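Galactose mutarotase related enzyme (PDB 3Q1N) probably binds carbohydrate and may act as an isomerase, as expected for a galactose mutarotase-like member of the aldose 1-epimerase family. Local coordinates at residues 51-64 and 257-271. Residues are numbered along the deposited sequence; the frame is centred on the assembly and turned at random.
With NO3 (nitrate ion), chain C; EDO (1,2-ethanediol), chain N.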
ATOM      1  N   PRO A  51      11.447  -3.716   1.129  1.00 12.68           N
ATOM      2  CA  PRO A  51      11.362  -3.613   2.582  1.00 12.91           C
ATOM      3  C   PRO A  51      11.278  -2.173   3.112  1.00 12.89           C
ATOM      4  O   PRO A  51      11.476  -1.948   4.305  1.00 13.08           O
ATOM      5  CB  PRO A  51      12.645  -4.310   3.045  1.00 13.12           C
ATOM      6  CG  PRO A  51      13.620  -3.958   2.001  1.00 13.34           C
ATOM      7  CD  PRO A  51      12.842  -3.898   0.687  1.00 13.30           C
ATOM      8  N   SER A  52      11.038  -1.211   2.229  1.00 12.91           N
ATOM      9  CA  SER A  52      10.857   0.191   2.609  0.50 13.22           C
ATOM     10  C   SER A  52       9.568   0.720   1.947  1.00 14.50           C
ATOM     11  O   SER A  52       9.221   0.291   0.846  1.00 14.80           O
ATOM     12  CB  SER A  52      12.064   0.977   2.113  0.50 13.66           C
ATOM     13  OG  SER A  52      12.106   2.285   2.612  0.50 12.78           O
ATOM     14  N   ILE A  53       8.906   1.640   2.612  1.00 14.79           N
ATOM     15  CA  ILE A  53       7.778   2.390   2.087  1.00 15.45           C
ATOM     16  C   ILE A  53       8.249   3.802   1.819  1.00 15.43           C
ATOM     17  O   ILE A  53       8.888   4.433   2.651  1.00 17.01           O
ATOM     18  CB  ILE A  53       6.628   2.355   3.120  1.00 16.03           C
ATOM     19  CG1 ILE A  53       6.036   0.945   3.216  1.00 17.02           C
ATOM     20  CG2 ILE A  53       5.523   3.403   2.759  1.00 16.68           C
ATOM     21  CD1 ILE A  53       5.120   0.789   4.499  1.00 16.56           C
ATOM     22  N   GLY A  54       7.951   4.329   0.639  1.00 16.15           N
ATOM     23  CA  GLY A  54       8.334   5.698   0.370  1.00 16.45           C
ATOM     24  C   GLY A  54       9.812   5.892   0.147  1.00 16.04           C
ATOM     25  O   GLY A  54      10.527   4.965  -0.226  1.00 16.55           O
ATOM     26  N   LYS A  55      10.268   7.112   0.395  1.00 16.01           N
ATOM     27  CA  LYS A  55      11.646   7.486   0.118  0.50 16.15           C
ATOM     28  C   LYS A  55      12.518   7.292   1.367  1.00 16.02           C
ATOM     29  O   LYS A  55      12.035   7.372   2.469  1.00 15.92           O
ATOM     30  CB  LYS A  55      11.761   8.953  -0.353  0.50 16.84           C
ATOM     31  CG  LYS A  55      11.447   9.216  -1.838  0.50 17.33           C
ATOM     32  CD  LYS A  55      11.752  10.685  -2.180  0.50 20.20           C
ATOM     33  CE  LYS A  55      11.507  11.034  -3.622  0.50 22.06           C
ATOM     34  NZ  LYS A  55      11.596  12.541  -3.875  0.50 23.22           N
ATOM     35  N   SER A  56      13.793   7.042   1.128  1.00 16.63           N
ATOM     36  CA  SER A  56      14.841   6.932   2.117  1.00 17.04           C
ATOM     37  C   SER A  56      15.719   8.195   2.084  1.00 17.08           C
ATOM     38  O   SER A  56      16.004   8.725   0.998  1.00 18.17           O
ATOM     39  CB  SER A  56      15.726   5.687   1.867  1.00 17.06           C
ATOM     40  OG  SER A  56      15.041   4.505   2.177  1.00 16.63           O
ATOM     41  N   ASN A  57      16.152   8.650   3.261  1.00 16.97           N
ATOM     42  CA  ASN A  57      16.956   9.877   3.373  1.00 17.34           C
ATOM     43  C   ASN A  57      18.231   9.693   2.535  1.00 17.95           C
ATOM     44  O   ASN A  57      19.002   8.750   2.762  1.00 18.42           O
ATOM     45  CB  ASN A  57      17.320  10.142   4.826  1.00 16.97           C
ATOM     46  CG  ASN A  57      16.143  10.621   5.662  1.00 17.99           C
ATOM     47  OD1 ASN A  57      15.271  11.336   5.170  1.00 19.66           O
ATOM     48  ND2 ASN A  57      16.128  10.252   6.952  1.00 16.78           N
ATOM     49  N   GLN A  58      18.418  10.587   1.551  1.00 18.33           N
ATOM     50  CA  GLN A  58      19.587  10.544   0.649  1.00 19.25           C
ATOM     51  C   GLN A  58      19.764   9.163   0.014  1.00 18.65           C
ATOM     52  O   GLN A  58      20.905   8.723  -0.183  1.00 19.29           O
ATOM     53  CB  GLN A  58      20.856  10.956   1.384  1.00 19.99           C
ATOM     54  CG  GLN A  58      20.752  12.399   1.946  1.00 22.39           C
ATOM     55  CD  GLN A  58      20.252  12.419   3.372  1.00 26.65           C
ATOM     56  OE1 GLN A  58      20.875  11.789   4.225  1.00 30.72           O
ATOM     57  NE2 GLN A  58      19.126  13.139   3.650  1.00 25.89           N
ATOM     58  N   ASP A  59      18.630   8.543  -0.252  1.00 18.75           N
ATOM     59  CA  ASP A  59      18.508   7.197  -0.864  1.00 19.54           C
ATOM     60  C   ASP A  59      19.423   6.173  -0.217  1.00 18.65           C
ATOM     61  O   ASP A  59      20.028   5.311  -0.880  1.00 18.92           O
ATOM     62  CB  ASP A  59      18.713   7.304  -2.375  1.00 21.04           C
ATOM     63  CG  ASP A  59      17.603   8.133  -3.067  1.00 22.72           C
ATOM     64  OD1 ASP A  59      16.388   7.992  -2.783  1.00 27.45           O
ATOM     65  OD2 ASP A  59      17.937   8.906  -3.961  1.00 30.49           O
ATOM     66  N   GLN A  60      19.508   6.242   1.098  1.00 18.02           N
ATOM     67  CA  GLN A  60      20.342   5.305   1.864  1.00 17.62           C
ATOM     68  C   GLN A  60      19.787   5.175   3.279  1.00 16.91           C
ATOM     69  O   GLN A  60      18.812   5.860   3.663  1.00 16.84           O
ATOM     70  CB  GLN A  60      21.818   5.766   1.885  1.00 18.43           C
ATOM     71  CG  GLN A  60      22.036   7.067   2.633  1.00 18.81           C
ATOM     72  CD  GLN A  60      23.430   7.678   2.395  1.00 22.31           C
ATOM     73  OE1 GLN A  60      24.309   7.566   3.242  1.00 27.21           O
ATOM     74  NE2 GLN A  60      23.604   8.349   1.278  1.00 25.75           N
ATOM     75  N   TYR A  61      20.360   4.244   4.026  1.00 16.86           N
ATOM     76  CA  TYR A  61      19.992   4.002   5.397  1.00 16.43           C
ATOM     77  C   TYR A  61      21.102   3.296   6.128  1.00 16.57           C
ATOM     78  O   TYR A  61      22.127   2.954   5.543  1.00 16.19           O
ATOM     79  CB  TYR A  61      18.728   3.172   5.456  1.00 15.94           C
ATOM     80  CG  TYR A  61      18.897   1.717   5.058  1.00 14.85           C
ATOM     81  CD1 TYR A  61      19.043   1.361   3.737  1.00 13.65           C
ATOM     82  CD2 TYR A  61      18.903   0.697   5.996  1.00 14.57           C
ATOM     83  CE1 TYR A  61      19.201   0.021   3.332  1.00 13.51           C
ATOM     84  CE2 TYR A  61      19.048  -0.653   5.605  1.00 14.59           C
ATOM     85  CZ  TYR A  61      19.206  -0.979   4.284  1.00 14.27           C
ATOM     86  OH  TYR A  61      19.376  -2.294   3.869  1.00 16.69           O
ATOM     87  N   ARG A  62      20.906   3.084   7.415  1.00 16.51           N
ATOM     88  CA  ARG A  62      21.888   2.379   8.229  1.00 18.03           C
ATOM     89  C   ARG A  62      21.356   1.069   8.803  1.00 18.12           C
ATOM     90  O   ARG A  62      20.148   0.932   9.097  1.00 17.13           O
ATOM     91  CB  ARG A  62      22.345   3.245   9.398  1.00 18.76           C
ATOM     92  CG  ARG A  62      23.312   4.344   8.992  1.00 22.74           C
ATOM     93  CD  ARG A  62      23.374   5.408  10.053  1.00 28.39           C
ATOM     94  NE  ARG A  62      24.085   4.946  11.248  1.00 32.69           N
ATOM     95  CZ  ARG A  62      23.760   5.241  12.518  1.00 37.88           C
ATOM     96  NH1 ARG A  62      22.683   5.976  12.812  1.00 39.32           N
ATOM     97  NH2 ARG A  62      24.521   4.787  13.520  1.00 39.52           N
ATOM     98  N   LEU A  63      22.292   0.129   8.989  1.00 18.98           N
ATOM     99  CA  LEU A  63      22.088  -1.030   9.869  1.00 19.70           C
ATOM    100  C   LEU A  63      23.173  -0.934  10.915  1.00 21.48           C
ATOM    101  O   LEU A  63      24.329  -1.285  10.655  1.00 21.86           O
ATOM    102  CB  LEU A  63      22.123  -2.360   9.110  1.00 20.01           C
ATOM    103  CG  LEU A  63      21.031  -2.522   8.077  1.00 20.00           C
ATOM    104  CD1 LEU A  63      21.332  -3.657   7.079  1.00 20.50           C
ATOM    105  CD2 LEU A  63      19.653  -2.715   8.794  1.00 18.16           C
ATOM    106  N   GLY A  64      22.815  -0.401  12.070  1.00 22.80           N
ATOM    107  CA  GLY A  64      23.785  -0.071  13.089  1.00 23.85           C
ATOM    108  C   GLY A  64      24.710   0.975  12.514  1.00 25.08           C
ATOM    109  O   GLY A  64      24.255   2.040  12.084  1.00 25.91           O
ATOM    110  N   PHE A 257      -0.350   0.479   5.113  1.00 12.82           N
ATOM    111  CA  PHE A 257       1.086   0.606   5.468  1.00 13.09           C
ATOM    112  C   PHE A 257       1.389  -0.121   6.782  1.00 13.51           C
ATOM    113  O   PHE A 257       0.817   0.217   7.851  1.00 13.68           O
ATOM    114  CB  PHE A 257       1.508   2.075   5.696  1.00 12.32           C
ATOM    115  CG  PHE A 257       1.831   2.907   4.440  1.00 12.81           C
ATOM    116  CD1 PHE A 257       1.553   2.498   3.149  1.00 13.52           C
ATOM    117  CD2 PHE A 257       2.387   4.153   4.616  1.00 15.34           C
ATOM    118  CE1 PHE A 257       1.854   3.321   2.058  1.00 16.24           C
ATOM    119  CE2 PHE A 257       2.684   4.952   3.537  1.00 16.57           C
ATOM    120  CZ  PHE A 257       2.425   4.559   2.276  1.00 16.52           C
ATOM    121  N   ASP A 258       2.307  -1.088   6.716  1.00 13.48           N
ATOM    122  CA  ASP A 258       2.993  -1.610   7.921  1.00 13.01           C
ATOM    123  C   ASP A 258       4.425  -1.056   7.948  1.00 13.02           C
ATOM    124  O   ASP A 258       5.382  -1.780   7.800  1.00 13.85           O
ATOM    125  CB  ASP A 258       2.973  -3.142   7.930  1.00 12.64           C
ATOM    126  CG  ASP A 258       3.508  -3.733   9.228  1.00 15.82           C
ATOM    127  OD1 ASP A 258       3.496  -3.034  10.276  1.00 16.74           O
ATOM    128  OD2 ASP A 258       3.927  -4.927   9.190  1.00 17.35           O
ATOM    129  N   GLY A 259       4.513   0.265   8.134  1.00 13.14           N
ATOM    130  CA  GLY A 259       5.753   1.007   8.079  1.00 13.42           C
ATOM    131  C   GLY A 259       5.430   2.414   7.622  1.00 13.30           C
ATOM    132  O   GLY A 259       4.267   2.782   7.458  1.00 13.92           O
ATOM    133  N   LEU A 260       6.471   3.234   7.545  1.00 13.55           N
ATOM    134  CA  LEU A 260       6.326   4.663   7.237  1.00 13.94           C
ATOM    135  C   LEU A 260       7.509   5.149   6.440  1.00 14.48           C
ATOM    136  O   LEU A 260       8.637   4.654   6.608  1.00 14.01           O
ATOM    137  CB  LEU A 260       6.283   5.459   8.531  1.00 14.23           C
ATOM    138  CG  LEU A 260       5.073   5.303   9.477  1.00 15.16           C
ATOM    139  CD1 LEU A 260       5.318   5.952  10.799  1.00 17.26           C
ATOM    140  CD2 LEU A 260       3.846   5.842   8.766  1.00 14.56           C
ATOM    141  N   PRO A 261       7.286   6.155   5.568  1.00 14.13           N
ATOM    142  CA  PRO A 261       8.440   6.805   4.946  1.00 14.55           C
ATOM    143  C   PRO A 261       9.382   7.367   5.997  1.00 14.27           C
ATOM    144  O   PRO A 261       8.983   7.635   7.124  1.00 14.71           O
ATOM    145  CB  PRO A 261       7.802   7.978   4.176  1.00 14.35           C
ATOM    146  CG  PRO A 261       6.315   7.582   4.040  1.00 14.12           C
ATOM    147  CD  PRO A 261       6.006   6.811   5.243  1.00 14.93           C
ATOM    148  N   ASP A 262      10.638   7.611   5.634  1.00 14.77           N
ATOM    149  CA  ASP A 262      11.562   8.178   6.559  1.00 14.95           C
ATOM    150  C   ASP A 262      11.126   9.569   7.047  1.00 15.04           C
ATOM    151  O   ASP A 262      10.507  10.363   6.324  1.00 15.15           O
ATOM    152  CB  ASP A 262      12.927   8.353   5.901  1.00 15.42           C
ATOM    153  CG  ASP A 262      13.930   7.241   6.221  1.00 17.84           C
ATOM    154  OD1 ASP A 262      13.814   6.548   7.274  1.00 19.68           O
ATOM    155  OD2 ASP A 262      14.885   7.110   5.425  1.00 16.87           O
ATOM    156  N   GLN A 263      11.495   9.843   8.293  1.00 14.54           N
ATOM    157  CA  GLN A 263      11.497  11.208   8.823  1.00 14.42           C
ATOM    158  C   GLN A 263      12.734  11.916   8.278  1.00 13.94           C
ATOM    159  O   GLN A 263      13.829  11.403   8.377  1.00 13.70           O
ATOM    160  CB  GLN A 263      11.533  11.204  10.354  1.00 14.76           C
ATOM    161  CG  GLN A 263      11.634  12.623  10.892  1.00 15.40           C
ATOM    162  CD  GLN A 263      11.377  12.775  12.381  1.00 14.18           C
ATOM    163  OE1 GLN A 263      10.922  11.834  13.070  1.00 15.25           O
ATOM    164  NE2 GLN A 263      11.684  13.967  12.905  1.00 15.40           N
ATOM    165  N   ALA A 264      12.537  13.109   7.708  1.00 14.25           N
ATOM    166  CA  ALA A 264      13.614  13.892   7.071  1.00 14.69           C
ATOM    167  C   ALA A 264      14.814  14.096   7.996  1.00 15.40           C
ATOM    168  O   ALA A 264      14.685  14.318   9.189  1.00 16.85           O
ATOM    169  CB  ALA A 264      13.082  15.261   6.641  1.00 14.09           C
ATOM    170  N   GLY A 265      16.004  14.048   7.425  1.00 15.79           N
ATOM    171  CA  GLY A 265      17.225  14.293   8.170  1.00 16.52           C
ATOM    172  C   GLY A 265      18.316  13.336   7.735  1.00 16.82           C
ATOM    173  O   GLY A 265      18.367  12.935   6.565  1.00 17.24           O
ATOM    174  N   GLU A 266      19.115  12.867   8.690  1.00 16.82           N
ATOM    175  CA  GLU A 266      20.220  11.969   8.391  0.50 17.16           C
ATOM    176  C   GLU A 266      19.727  10.541   8.118  1.00 16.62           C
ATOM    177  O   GLU A 266      18.597  10.183   8.480  1.00 15.61           O
ATOM    178  CB  GLU A 266      21.239  11.999   9.535  0.50 17.80           C
ATOM    179  CG  GLU A 266      20.691  11.407  10.822  0.50 19.25           C
ATOM    180  CD  GLU A 266      21.674  11.484  11.950  0.50 21.68           C
ATOM    181  OE1 GLU A 266      22.142  12.608  12.294  0.50 20.32           O
ATOM    182  OE2 GLU A 266      21.972  10.402  12.496  0.50 22.52           O
ATOM    183  N   PRO A 267      20.540   9.729   7.449  1.00 16.74           N
ATOM    184  CA  PRO A 267      20.160   8.332   7.226  1.00 16.96           C
ATOM    185  C   PRO A 267      19.822   7.604   8.554  1.00 16.64           C
ATOM    186  O   PRO A 267      20.484   7.792   9.608  1.00 16.25           O
ATOM    187  CB  PRO A 267      21.400   7.753   6.542  1.00 17.43           C
ATOM    188  CG  PRO A 267      21.909   8.941   5.783  1.00 18.17           C
ATOM    189  CD  PRO A 267      21.843  10.022   6.808  1.00 17.74           C
ATOM    190  N   THR A 268      18.749   6.818   8.497  1.00 15.97           N
ATOM    191  CA  THR A 268      18.134   6.247   9.684  1.00 15.87           C
ATOM    192  C   THR A 268      18.571   4.820   9.897  1.00 15.26           C
ATOM    193  O   THR A 268      18.644   4.066   8.955  1.00 15.13           O
ATOM    194  CB  THR A 268      16.605   6.207   9.506  1.00 15.81           C
ATOM    195  OG1 THR A 268      16.156   7.506   9.068  1.00 16.97           O
ATOM    196  CG2 THR A 268      15.979   5.822  10.829  1.00 17.37           C
ATOM    197  N   ASP A 269      18.899   4.458  11.130  1.00 15.30           N
ATOM    198  CA  ASP A 269      19.112   3.043  11.468  1.00 14.98           C
ATOM    199  C   ASP A 269      17.800   2.310  11.372  1.00 13.83           C
ATOM    200  O   ASP A 269      16.815   2.612  12.083  1.00 14.49           O
ATOM    201  CB  ASP A 269      19.664   2.970  12.882  1.00 15.09           C
ATOM    202  CG  ASP A 269      19.959   1.557  13.356  1.00 18.17           C
ATOM    203  OD1 ASP A 269      19.893   0.599  12.570  1.00 17.87           O
ATOM    204  OD2 ASP A 269      20.274   1.425  14.577  1.00 21.77           O
ATOM    205  N   TRP A 270      17.743   1.342  10.477  1.00 13.66           N
ATOM    206  CA  TRP A 270      16.471   0.614  10.328  1.00 13.49           C
ATOM    207  C   TRP A 270      16.065  -0.205  11.544  1.00 14.72           C
ATOM    208  O   TRP A 270      14.886  -0.583  11.669  1.00 14.26           O
ATOM    209  CB  TRP A 270      16.489  -0.266   9.103  1.00 13.23           C
ATOM    210  CG  TRP A 270      16.101   0.440   7.832  1.00 13.32           C
ATOM    211  CD1 TRP A 270      16.156   1.781   7.604  1.00 14.33           C
ATOM    212  CD2 TRP A 270      15.595  -0.150   6.639  1.00 12.05           C
ATOM    213  NE1 TRP A 270      15.745   2.066   6.344  1.00 14.11           N
ATOM    214  CE2 TRP A 270      15.399   0.893   5.714  1.00 13.72           C
ATOM    215  CE3 TRP A 270      15.296  -1.451   6.254  1.00 13.11           C
ATOM    216  CZ2 TRP A 270      14.917   0.653   4.427  1.00 14.73           C
ATOM    217  CZ3 TRP A 270      14.832  -1.680   5.000  1.00 14.80           C
ATOM    218  CH2 TRP A 270      14.632  -0.639   4.101  1.00 13.96           C
ATOM    219  N   TYR A 271      16.997  -0.438  12.450  1.00 14.46           N
ATOM    220  CA  TYR A 271      16.656  -1.082  13.719  1.00 15.37           C
ATOM    221  C   TYR A 271      15.904  -0.172  14.692  1.00 15.76           C
ATOM    222  O   TYR A 271      15.389  -0.655  15.722  1.00 15.79           O
ATOM    223  CB  TYR A 271      17.918  -1.608  14.414  1.00 15.11           C
ATOM    224  CG  TYR A 271      18.520  -2.799  13.669  1.00 14.20           C
ATOM    225  CD1 TYR A 271      17.798  -3.993  13.506  1.00 15.69           C
ATOM    226  CD2 TYR A 271      19.822  -2.756  13.149  1.00 14.20           C
ATOM    227  CE1 TYR A 271      18.342  -5.080  12.797  1.00 14.26           C
ATOM    228  CE2 TYR A 271      20.368  -3.844  12.427  1.00 14.86           C
ATOM    229  CZ  TYR A 271      19.628  -5.015  12.290  1.00 14.44           C
ATOM    230  OH  TYR A 271      20.192  -6.061  11.615  1.00 14.24           O
TER
HETATM  231  N   NO3 C 295       5.335   4.582  -1.522  1.00 27.82           N
HETATM  232  O1  NO3 C 295       6.450   3.766  -1.620  1.00 26.05           O
HETATM  233  O2  NO3 C 295       4.744   4.917  -0.328  1.00 28.12           O
HETATM  234  O3  NO3 C 295       4.817   5.148  -2.656  1.00 30.16           O
HETATM  235  C1  EDO N 306       2.546  -3.430  13.649  1.00 46.62           C
HETATM  236  O1  EDO N 306       3.773  -2.884  13.121  1.00 47.55           O
HETATM  237  C2  EDO N 306       2.758  -4.885  14.019  1.00 45.79           C
HETATM  238  O2  EDO N 306       2.598  -5.690  12.857  1.00 44.71           O
HETATM  239  O   HOH W   1      11.284   4.963   3.768  1.00 16.32           O
HETATM  240  O   HOH W   2       9.582   2.355   5.300  1.00 16.11           O
HETATM  241  O   HOH W   3      14.903   4.424   4.862  1.00 15.00           O
HETATM  242  O   HOH W   4      17.461   6.644   5.903  1.00 15.18           O
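Tyr61 and Trp270 meet face to face, the phenol lying over the pyrrole part of the indole with centroids 4.0 Å apart and planes inclined at 27°. Tyr61 CG sits between its backbone N and carbonyl carbon (chi1 72°), which carries the ring across the indole, where Tyr61 CD2 comes 3.4 Å from Trp270 CG; the Tyr61 hydroxyl is hydrogen-bonded to Lys104 O. Beyond the stack, the far rim of the indole abuts Pro51 and Ser52, and Pro137 of strand 136-147 touches Trp270 and Leu63. Trp270 NE1 donates to water 3, which donates in turn to Ser56 OG and Asp262 OD2. An alanine in place of Trp270 would probably leave one face of Tyr61 uncovered and water 3 without its indole donor.

Asp262 OD2 also accepts from water 4 and, through its anti lone pair, from Asn57 N (2.9 Å). Asn57 ND2 bonds Gln263 O nearly in the amide plane and Glu266 O more weakly. Arg62 N to Thr268 O (2.9 Å) and Trp270 N to Arg62 O (2.8 Å) bridge the backbones. Gly64 N and Tyr271 N reach Asp269 OD1 from opposite faces of the carboxylate, the latter closing an Asx turn. Elsewhere, Ile53 CG2 rests over the Phe257 ring.

The turn and short strand 60-63 are thus joined to the loop leaving strand 251-258 of an antiparallel sheet, and three donors on buried Asp262 OD2 are likely to fix its carboxylate's orientation.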